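Local coordinates for transcriptional regulator ComR (Streptococcus vestibularis F0396, PDB 6HU8), which probably binds DNA as a competence regulator of the RNPP family, joining a helix-turn-helix domain to a tetratricopeptide-like domain that in this family receives a signalling peptide, at residues K157-T160 / N161-L164; I166-Y169 / F170-L173; Q178-K181 / K182-D185. All coordinates share one frame; numbering follows the deposited sequence.

Contact 1 of 3, residues K157-T160 / N161-L164; sequences KFST and NDLL
The carboxylate oxygen OD2 of D162 takes the backbone N-H of S159, with S159 N and D162 OD2 2.9 Å apart and an N-H...O angle of 174°. The bond is nearly straight at the hydrogen, yet the donor arrives from above the carboxylate plane, 39° out of it. The return bond runs from D162 N to S159 OG and is 3.1 Å long. OG lies between the backbone N and the carbonyl carbon of S159 (chi1 62°), a position from which it faces D162 N. The two reciprocal bonds meet the definition of a capping box, with S159 as the N-cap of helix 160-173: the serine OG takes the D162 amide inside the first turn, and the aspartate takes the amide of the N-cap serine. The regular bonding of the helix takes over at once, L163 N donating to S159 O at 2.9 Å and L164 N to T160 O at 3.0 Å. OD1 of D162 also forms a salt bridge with K155, so a lysine and the S159 amide both hold the carboxylate; this pairing, and the amides at the helix start, would be expected to favour its charged form. On the apolar side, F158 CB lies 3.8 Å from L163 CD2. The side chains of F158 and L163 cross at about a right angle. The F158 ring is roughly perpendicular to the D162 carboxylate, and the CB of D162 approaches the ring obliquely. N161 points its amide elsewhere, OD1 accepting from K82 and ND2 donating to E119. F158 also touches R190 and V191 of helix 181-192, while L163 packs on Y202 and L206 of helix 200-219.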
ATOM      1  N   LYS A 157      -2.922  -0.776  13.691  1.00 49.30           N
ATOM      2  CA  LYS A 157      -1.533  -0.567  13.314  1.00 48.34           C
ATOM      3  C   LYS A 157      -1.278  -1.217  11.952  1.00 47.10           C
ATOM      4  O   LYS A 157      -1.530  -2.405  11.767  1.00 47.54           O
ATOM      5  CB  LYS A 157      -0.602  -1.137  14.388  1.00 52.29           C
ATOM      6  CG  LYS A 157       0.874  -0.849  14.168  1.00 57.11           C
ATOM      7  CD  LYS A 157       1.726  -1.458  15.282  1.00 59.91           C
ATOM      8  CE  LYS A 157       3.187  -1.037  15.177  1.00 67.05           C
ATOM      9  NZ  LYS A 157       4.067  -1.798  16.123  1.00 71.53           N
ATOM     10  N   PHE A 158      -0.796  -0.426  10.999  1.00 45.68           N
ATOM     11  CA  PHE A 158      -0.596  -0.879   9.617  1.00 41.75           C
ATOM     12  C   PHE A 158       0.855  -1.265   9.360  1.00 43.40           C
ATOM     13  O   PHE A 158       1.753  -0.540   9.758  1.00 41.36           O
ATOM     14  CB  PHE A 158      -0.981   0.226   8.613  1.00 42.00           C
ATOM     15  CG  PHE A 158      -2.441   0.609   8.625  1.00 42.89           C
ATOM     16  CD1 PHE A 158      -3.424  -0.346   8.798  1.00 43.66           C
ATOM     17  CD2 PHE A 158      -2.817   1.934   8.454  1.00 43.15           C
ATOM     18  CE1 PHE A 158      -4.761   0.005   8.806  1.00 43.05           C
ATOM     19  CE2 PHE A 158      -4.158   2.297   8.453  1.00 45.33           C
ATOM     20  CZ  PHE A 158      -5.131   1.327   8.629  1.00 42.80           C
ATOM     21  N   SER A 159       1.065  -2.385   8.676  1.00 37.18           N
ATOM     22  CA  SER A 159       2.376  -2.774   8.183  1.00 40.32           C
ATOM     23  C   SER A 159       2.623  -2.153   6.815  1.00 41.44           C
ATOM     24  O   SER A 159       1.731  -1.532   6.234  1.00 36.39           O
ATOM     25  CB  SER A 159       2.480  -4.294   8.069  1.00 40.91           C
ATOM     26  OG  SER A 159       1.514  -4.780   7.132  1.00 40.31           O
ATOM     27  N   THR A 160       3.813  -2.375   6.274  1.00 37.42           N
ATOM     28  CA  THR A 160       4.110  -1.899   4.931  1.00 41.38           C
ATOM     29  C   THR A 160       3.170  -2.552   3.933  1.00 38.49           C
ATOM     30  O   THR A 160       2.581  -1.847   3.106  1.00 38.93           O
ATOM     31  CB  THR A 160       5.571  -2.162   4.528  1.00 39.50           C
ATOM     32  OG1 THR A 160       6.435  -1.551   5.485  1.00 41.49           O
ATOM     33  CG2 THR A 160       5.859  -1.554   3.161  1.00 42.36           C
ATOM     34  N   ASN A 161       2.983  -3.875   4.016  1.00 37.93           N
ATOM     35  CA  ASN A 161       2.019  -4.527   3.126  1.00 36.46           C
ATOM     36  C   ASN A 161       0.616  -3.936   3.288  1.00 35.38           C
ATOM     37  O   ASN A 161      -0.089  -3.731   2.293  1.00 35.87           O
ATOM     38  CB  ASN A 161       1.946  -6.055   3.354  1.00 38.46           C
ATOM     39  CG  ASN A 161       3.183  -6.778   2.872  1.00 38.69           C
ATOM     40  OD1 ASN A 161       3.983  -6.233   2.107  1.00 39.82           O
ATOM     41  ND2 ASN A 161       3.344  -8.019   3.312  1.00 37.50           N
ATOM     42  N   ASP A 162       0.205  -3.678   4.529  1.00 32.58           N
ATOM     43  CA  ASP A 162      -1.103  -3.047   4.775  1.00 38.05           C
ATOM     44  C   ASP A 162      -1.214  -1.699   4.055  1.00 38.60           C
ATOM     45  O   ASP A 162      -2.239  -1.388   3.425  1.00 36.84           O
ATOM     46  CB  ASP A 162      -1.343  -2.819   6.271  1.00 37.94           C
ATOM     47  CG  ASP A 162      -1.496  -4.104   7.052  1.00 41.51           C
ATOM     48  OD1 ASP A 162      -1.832  -5.147   6.445  1.00 40.67           O
ATOM     49  OD2 ASP A 162      -1.287  -4.056   8.286  1.00 41.34           O
ATOM     50  N   LEU A 163      -0.153  -0.897   4.170  1.00 36.62           N
ATOM     51  CA  LEU A 163      -0.106   0.422   3.539  1.00 38.01           C
ATOM     52  C   LEU A 163      -0.224   0.308   2.034  1.00 37.07           C
ATOM     53  O   LEU A 163      -0.819   1.173   1.391  1.00 36.74           O
ATOM     54  CB  LEU A 163       1.184   1.160   3.903  1.00 37.36           C
ATOM     55  CG  LEU A 163       1.282   1.629   5.355  1.00 38.47           C
ATOM     56  CD1 LEU A 163       2.558   2.409   5.537  1.00 39.65           C
ATOM     57  CD2 LEU A 163       0.087   2.476   5.757  1.00 43.02           C
ATOM     58  N   LEU A 164       0.313  -0.766   1.466  1.00 34.57           N
ATOM     59  CA  LEU A 164       0.233  -0.937   0.023  1.00 32.83           C
ATOM     60  C   LEU A 164      -1.169  -1.404  -0.407  1.00 37.00           C
ATOM     61  O   LEU A 164      -1.656  -1.004  -1.459  1.00 35.57           O
ATOM     62  CB  LEU A 164       1.319  -1.899  -0.461  1.00 36.67           C
ATOM     63  CG  LEU A 164       2.726  -1.293  -0.316  1.00 41.40           C
ATOM     64  CD1 LEU A 164       3.812  -2.298  -0.656  1.00 46.76           C
ATOM     65  CD2 LEU A 164       2.883  -0.058  -1.168  1.00 37.37           C
TER

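Contact 2 of 3, residues I166-Y169 / F170-L173; sequences IDYY and FYHL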
ATOM      1  N   ILE A 166      -3.753  -0.469   1.129  1.00 35.25           N
ATOM      2  CA  ILE A 166      -4.467   0.798   1.277  1.00 38.79           C
ATOM      3  C   ILE A 166      -4.181   1.705   0.074  1.00 38.53           C
ATOM      4  O   ILE A 166      -5.044   2.469  -0.362  1.00 41.02           O
ATOM      5  CB  ILE A 166      -4.084   1.507   2.600  1.00 37.16           C
ATOM      6  CG1 ILE A 166      -4.649   0.726   3.786  1.00 36.95           C
ATOM      7  CG2 ILE A 166      -4.604   2.958   2.623  1.00 38.61           C
ATOM      8  CD1 ILE A 166      -4.247   1.270   5.141  1.00 38.94           C
ATOM      9  N   ASP A 167      -2.979   1.607  -0.480  1.00 35.00           N
ATOM     10  CA  ASP A 167      -2.683   2.313  -1.720  1.00 37.50           C
ATOM     11  C   ASP A 167      -3.607   1.829  -2.858  1.00 39.31           C
ATOM     12  O   ASP A 167      -4.182   2.646  -3.597  1.00 35.63           O
ATOM     13  CB  ASP A 167      -1.214   2.120  -2.095  1.00 39.91           C
ATOM     14  CG  ASP A 167      -0.648   3.289  -2.862  1.00 45.73           C
ATOM     15  OD1 ASP A 167      -1.415   4.225  -3.188  1.00 46.90           O
ATOM     16  OD2 ASP A 167       0.570   3.263  -3.133  1.00 47.19           O
ATOM     17  N   TYR A 168      -3.770   0.510  -2.981  1.00 37.45           N
ATOM     18  CA  TYR A 168      -4.618  -0.067  -4.033  1.00 38.11           C
ATOM     19  C   TYR A 168      -6.073   0.366  -3.852  1.00 39.66           C
ATOM     20  O   TYR A 168      -6.808   0.589  -4.833  1.00 37.75           O
ATOM     21  CB  TYR A 168      -4.524  -1.596  -4.033  1.00 37.79           C
ATOM     22  CG  TYR A 168      -4.790  -2.250  -5.373  1.00 36.06           C
ATOM     23  CD1 TYR A 168      -4.238  -1.735  -6.545  1.00 41.58           C
ATOM     24  CD2 TYR A 168      -5.572  -3.404  -5.466  1.00 41.64           C
ATOM     25  CE1 TYR A 168      -4.469  -2.342  -7.771  1.00 42.19           C
ATOM     26  CE2 TYR A 168      -5.802  -4.023  -6.685  1.00 40.12           C
ATOM     27  CZ  TYR A 168      -5.253  -3.487  -7.833  1.00 42.73           C
ATOM     28  OH  TYR A 168      -5.478  -4.105  -9.037  1.00 43.69           O
ATOM     29  N   TYR A 169      -6.490   0.480  -2.596  1.00 38.92           N
ATOM     30  CA  TYR A 169      -7.827   0.982  -2.283  1.00 38.68           C
ATOM     31  C   TYR A 169      -8.006   2.407  -2.827  1.00 43.29           C
ATOM     32  O   TYR A 169      -8.954   2.677  -3.569  1.00 41.32           O
ATOM     33  CB  TYR A 169      -8.083   0.925  -0.767  1.00 38.23           C
ATOM     34  CG  TYR A 169      -9.203   1.841  -0.296  1.00 41.81           C
ATOM     35  CD1 TYR A 169     -10.516   1.671  -0.755  1.00 41.73           C
ATOM     36  CD2 TYR A 169      -8.952   2.866   0.612  1.00 42.90           C
ATOM     37  CE1 TYR A 169     -11.544   2.513  -0.329  1.00 43.02           C
ATOM     38  CE2 TYR A 169      -9.978   3.723   1.039  1.00 44.29           C
ATOM     39  CZ  TYR A 169     -11.266   3.537   0.564  1.00 44.77           C
ATOM     40  OH  TYR A 169     -12.279   4.368   0.981  1.00 43.78           O
ATOM     41  N   PHE A 170      -7.092   3.315  -2.483  1.00 37.79           N
ATOM     42  CA  PHE A 170      -7.157   4.687  -2.996  1.00 40.56           C
ATOM     43  C   PHE A 170      -7.153   4.705  -4.522  1.00 45.53           C
ATOM     44  O   PHE A 170      -7.857   5.508  -5.151  1.00 41.27           O
ATOM     45  CB  PHE A 170      -5.998   5.527  -2.448  1.00 35.78           C
ATOM     46  CG  PHE A 170      -6.082   5.758  -0.969  1.00 32.80           C
ATOM     47  CD1 PHE A 170      -7.317   5.956  -0.357  1.00 36.37           C
ATOM     48  CD2 PHE A 170      -4.943   5.774  -0.189  1.00 35.63           C
ATOM     49  CE1 PHE A 170      -7.420   6.174   1.010  1.00 34.76           C
ATOM     50  CE2 PHE A 170      -5.037   5.997   1.184  1.00 38.19           C
ATOM     51  CZ  PHE A 170      -6.277   6.183   1.782  1.00 36.17           C
ATOM     52  N   TYR A 171      -6.374   3.798  -5.107  1.00 41.70           N
ATOM     53  CA  TYR A 171      -6.335   3.613  -6.555  1.00 43.43           C
ATOM     54  C   TYR A 171      -7.713   3.282  -7.141  1.00 45.70           C
ATOM     55  O   TYR A 171      -7.994   3.642  -8.283  1.00 48.88           O
ATOM     56  CB  TYR A 171      -5.342   2.512  -6.896  1.00 42.67           C
ATOM     57  CG  TYR A 171      -5.037   2.309  -8.365  1.00 45.01           C
ATOM     58  CD1 TYR A 171      -4.370   3.281  -9.099  1.00 47.03           C
ATOM     59  CD2 TYR A 171      -5.354   1.110  -8.999  1.00 45.35           C
ATOM     60  CE1 TYR A 171      -4.053   3.080 -10.441  1.00 49.34           C
ATOM     61  CE2 TYR A 171      -5.042   0.897 -10.333  1.00 48.40           C
ATOM     62  CZ  TYR A 171      -4.391   1.885 -11.052  1.00 52.03           C
ATOM     63  OH  TYR A 171      -4.080   1.677 -12.381  1.00 51.20           O
ATOM     64  N   HIS A 172      -8.563   2.601  -6.370  1.00 42.63           N
ATOM     65  CA  HIS A 172      -9.947   2.342  -6.802  1.00 48.10           C
ATOM     66  C   HIS A 172     -10.775   3.632  -6.865  1.00 54.28           C
ATOM     67  O   HIS A 172     -11.717   3.745  -7.655  1.00 56.17           O
ATOM     68  CB  HIS A 172     -10.672   1.368  -5.859  1.00 46.19           C
ATOM     69  CG  HIS A 172     -10.302  -0.063  -6.051  1.00 44.12           C
ATOM     70  ND1 HIS A 172      -9.016  -0.528  -5.881  1.00 41.93           N
ATOM     71  CD2 HIS A 172     -11.051  -1.139  -6.392  1.00 48.00           C
ATOM     72  CE1 HIS A 172      -8.988  -1.830  -6.115  1.00 47.14           C
ATOM     73  NE2 HIS A 172     -10.212  -2.226  -6.419  1.00 48.04           N
ATOM     74  N   LEU A 173     -10.445   4.579  -5.993  1.00 49.21           N
ATOM     75  CA  LEU A 173     -11.247   5.788  -5.847  1.00 50.90           C
ATOM     76  C   LEU A 173     -10.863   6.856  -6.850  1.00 51.93           C
ATOM     77  O   LEU A 173     -11.567   7.848  -6.992  1.00 49.46           O
ATOM     78  CB  LEU A 173     -11.108   6.359  -4.437  1.00 45.42           C
ATOM     79  CG  LEU A 173     -11.554   5.456  -3.298  1.00 45.63           C
ATOM     80  CD1 LEU A 173     -11.529   6.219  -1.993  1.00 43.15           C
ATOM     81  CD2 LEU A 173     -12.950   4.919  -3.589  1.00 51.43           C
TER
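I166 and F170 run alongside each other in the same direction, with I166 CG2 only 3.4 Å from F170 CE2. They belong to the buried middle of helix 160-173, in the all-helical tetratricopeptide-like domain, and the F170 ring also has I166 O over one face. Y169 extends this tight apolar part: its CE2 is 3.5 Å from F170 CE1, the two ring planes being inclined at 42°, and its CZ is 3.7 Å from L173 CD1. Helices 139-152, 181-192 and 200-219 cover these residues, Y169 stacking on F149, L173 meeting F184 and F170 meeting A212. An aromatic cluster of Y168, Y171 and H172 continues the packing, and its looser, solvent-facing part is Y171, partly exposed like D167. The rings of Y168 and Y171 are near parallel, at 14°, but so offset that little of one ring lies over the other, their centroids separated by 5.9 Å. The Y171 hydroxyl nevertheless bonds to T133 O, and that of Y168 bonds to N128. Buried H172 turns an edge to the face of Y168, planes at 86°, and stacks on W135 and Y145. The imidazole is gripped at both nitrogens, NE2 by E142 and ND1 by Y168 O at 2.7 Å, with that oxygen close to the ring plane and ND1 above the carbonyl plane.

Contact 3 of 3, residues Q178-K181 / K182-D185; sequences QYDK and KIFD
Y179 presents the edge of its ring to F184, and F184 CB lies near the plane of the tyrosine ring, 3.6 Å from Y179 CE2. The rings make an offset edge-to-face pair, their planes at 87° and centroids 5.5 Å apart. The hydroxyl of the same ring meets a water 2.7 Å from Y179 OH; that water donates to D185 OD1 (2.9 Å), so the ring meets F184 directly and D185 through the water. D180 follows as the N-cap of helix 181-192. With CG anti to its own N (chi1 -172°), OD1 reaches forward to I183 N at 3.2 Å, met from above the carboxylate plane, and more weakly to K182 N. Its second oxygen, OD2, lies against the aliphatic end of I183, 3.3 Å from I183 CD1, while D180 O accepts F184 N as the helical bonding begins. K181 then sends its chain, bent at its last two torsions, forward along the helix to D185, where K181 NZ forms a salt bridge with D185 OD2 (3.3 Å), its hydrogen bond weak; K224 is a more distant, weak ion partner of the same oxygen. From this first turn, I183 and F184 lean on Y169 of helix 160-173, F184 also meeting F170 and L173 there, and Y179 reaches L220 and S222 in the loop after helix 200-219.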
ATOM      1  N   GLN A 178     -18.524   9.476  -6.445  1.00 58.38           N
ATOM      2  CA  GLN A 178     -19.166   8.881  -5.275  1.00 62.39           C
ATOM      3  C   GLN A 178     -18.382   7.686  -4.744  1.00 58.32           C
ATOM      4  O   GLN A 178     -17.748   6.949  -5.497  1.00 59.29           O
ATOM      5  CB  GLN A 178     -20.614   8.487  -5.560  1.00 64.41           C
ATOM      6  CG  GLN A 178     -21.577   9.399  -4.808  1.00 71.68           C
ATOM      7  CD  GLN A 178     -21.054   9.782  -3.413  1.00 75.59           C
ATOM      8  OE1 GLN A 178     -20.576  10.904  -3.198  1.00 79.17           O
ATOM      9  NE2 GLN A 178     -21.153   8.855  -2.465  1.00 74.51           N
ATOM     10  N   TYR A 179     -18.444   7.514  -3.429  1.00 53.25           N
ATOM     11  CA  TYR A 179     -17.584   6.582  -2.717  1.00 56.96           C
ATOM     12  C   TYR A 179     -18.189   6.284  -1.356  1.00 55.57           C
ATOM     13  O   TYR A 179     -18.969   7.078  -0.827  1.00 55.25           O
ATOM     14  CB  TYR A 179     -16.165   7.166  -2.562  1.00 52.95           C
ATOM     15  CG  TYR A 179     -16.094   8.417  -1.690  1.00 51.68           C
ATOM     16  CD1 TYR A 179     -16.698   9.618  -2.092  1.00 54.21           C
ATOM     17  CD2 TYR A 179     -15.427   8.400  -0.472  1.00 47.72           C
ATOM     18  CE1 TYR A 179     -16.642  10.763  -1.292  1.00 53.67           C
ATOM     19  CE2 TYR A 179     -15.362   9.536   0.333  1.00 50.85           C
ATOM     20  CZ  TYR A 179     -15.973  10.716  -0.085  1.00 52.48           C
ATOM     21  OH  TYR A 179     -15.918  11.839   0.707  1.00 55.64           O
ATOM     22  N   ASP A 180     -17.835   5.134  -0.799  1.00 56.08           N
ATOM     23  CA  ASP A 180     -18.266   4.767   0.544  1.00 58.37           C
ATOM     24  C   ASP A 180     -17.561   5.692   1.526  1.00 55.11           C
ATOM     25  O   ASP A 180     -16.387   5.492   1.849  1.00 51.70           O
ATOM     26  CB  ASP A 180     -17.950   3.296   0.834  1.00 55.92           C
ATOM     27  CG  ASP A 180     -18.544   2.806   2.151  1.00 60.87           C
ATOM     28  OD1 ASP A 180     -18.652   3.609   3.105  1.00 57.85           O
ATOM     29  OD2 ASP A 180     -18.889   1.601   2.239  1.00 61.24           O
ATOM     30  N   LYS A 181     -18.287   6.691   2.011  1.00 52.14           N
ATOM     31  CA  LYS A 181     -17.692   7.747   2.809  1.00 53.72           C
ATOM     32  C   LYS A 181     -17.235   7.237   4.165  1.00 53.14           C
ATOM     33  O   LYS A 181     -16.256   7.732   4.716  1.00 53.82           O
ATOM     34  CB  LYS A 181     -18.684   8.903   2.988  1.00 57.52           C
ATOM     35  CG  LYS A 181     -18.042  10.276   3.057  1.00 57.63           C
ATOM     36  CD  LYS A 181     -19.097  11.382   3.117  1.00 64.06           C
ATOM     37  CE  LYS A 181     -19.672  11.534   4.523  1.00 67.56           C
ATOM     38  NZ  LYS A 181     -18.622  11.964   5.496  1.00 66.66           N
ATOM     39  N   LYS A 182     -17.944   6.244   4.699  1.00 54.86           N
ATOM     40  CA  LYS A 182     -17.608   5.677   6.006  1.00 54.81           C
ATOM     41  C   LYS A 182     -16.261   4.967   5.964  1.00 55.37           C
ATOM     42  O   LYS A 182     -15.435   5.111   6.881  1.00 49.21           O
ATOM     43  CB  LYS A 182     -18.693   4.703   6.480  1.00 57.49           C
ATOM     44  CG  LYS A 182     -20.052   5.352   6.722  1.00 65.48           C
ATOM     45  CD  LYS A 182     -21.144   4.306   7.003  1.00 66.71           C
ATOM     46  CE  LYS A 182     -22.535   4.889   6.714  1.00 74.81           C
ATOM     47  NZ  LYS A 182     -23.667   3.975   7.064  1.00 68.86           N
ATOM     48  N   ILE A 183     -16.064   4.173   4.911  1.00 54.16           N
ATOM     49  CA  ILE A 183     -14.816   3.443   4.743  1.00 54.80           C
ATOM     50  C   ILE A 183     -13.651   4.411   4.575  1.00 47.91           C
ATOM     51  O   ILE A 183     -12.630   4.289   5.264  1.00 52.05           O
ATOM     52  CB  ILE A 183     -14.863   2.498   3.533  1.00 54.72           C
ATOM     53  CG1 ILE A 183     -15.832   1.335   3.792  1.00 54.35           C
ATOM     54  CG2 ILE A 183     -13.464   1.983   3.206  1.00 48.61           C
ATOM     55  CD1 ILE A 183     -15.880   0.348   2.662  1.00 59.12           C
ATOM     56  N   PHE A 184     -13.815   5.371   3.666  1.00 43.85           N
ATOM     57  CA  PHE A 184     -12.764   6.348   3.393  1.00 47.78           C
ATOM     58  C   PHE A 184     -12.324   7.062   4.668  1.00 47.39           C
ATOM     59  O   PHE A 184     -11.134   7.088   5.001  1.00 45.30           O
ATOM     60  CB  PHE A 184     -13.233   7.365   2.350  1.00 48.88           C
ATOM     61  CG  PHE A 184     -12.185   8.394   1.984  1.00 45.52           C
ATOM     62  CD1 PHE A 184     -11.156   8.078   1.098  1.00 46.84           C
ATOM     63  CD2 PHE A 184     -12.226   9.679   2.527  1.00 48.23           C
ATOM     64  CE1 PHE A 184     -10.183   9.024   0.759  1.00 43.42           C
ATOM     65  CE2 PHE A 184     -11.255  10.637   2.195  1.00 46.58           C
ATOM     66  CZ  PHE A 184     -10.239  10.309   1.306  1.00 44.59           C
ATOM     67  N   ASP A 185     -13.281   7.614   5.405  1.00 46.99           N
ATOM     68  CA  ASP A 185     -12.942   8.352   6.617  1.00 48.05           C
ATOM     69  C   ASP A 185     -12.274   7.456   7.658  1.00 47.39           C
ATOM     70  O   ASP A 185     -11.375   7.894   8.373  1.00 46.81           O
ATOM     71  CB  ASP A 185     -14.184   9.020   7.228  1.00 53.55           C
ATOM     72  CG  ASP A 185     -14.755  10.125   6.348  1.00 54.17           C
ATOM     73  OD1 ASP A 185     -14.132  10.465   5.322  1.00 52.48           O
ATOM     74  OD2 ASP A 185     -15.833  10.663   6.685  1.00 59.64           O
TER
HETATM   75  O   HOH W   1     -15.083  12.213   3.249  1.00 46.47           O

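Contacts 1 and 2 lie on one helix, 160-173: contact 1 starts it and contact 2 fills its later turns, whereas contact 3 opens the next helix, 181-192. Both starts are capped by a side-chain oxygen, a serine hydroxyl within a reciprocal box in contact 1 and an aspartate without such a box in contact 3. Contact 2 is buried and chiefly aromatic; contact 1 is partly buried, and contact 3, at the surface, adds a water bridge and a lysine-aspartate pair. F158 CE2 packs on I166 CD1 at 3.5 Å, and Y169 OH approaches F184 CA at 3.2 Å, which makes contact 2 the neighbour of both others.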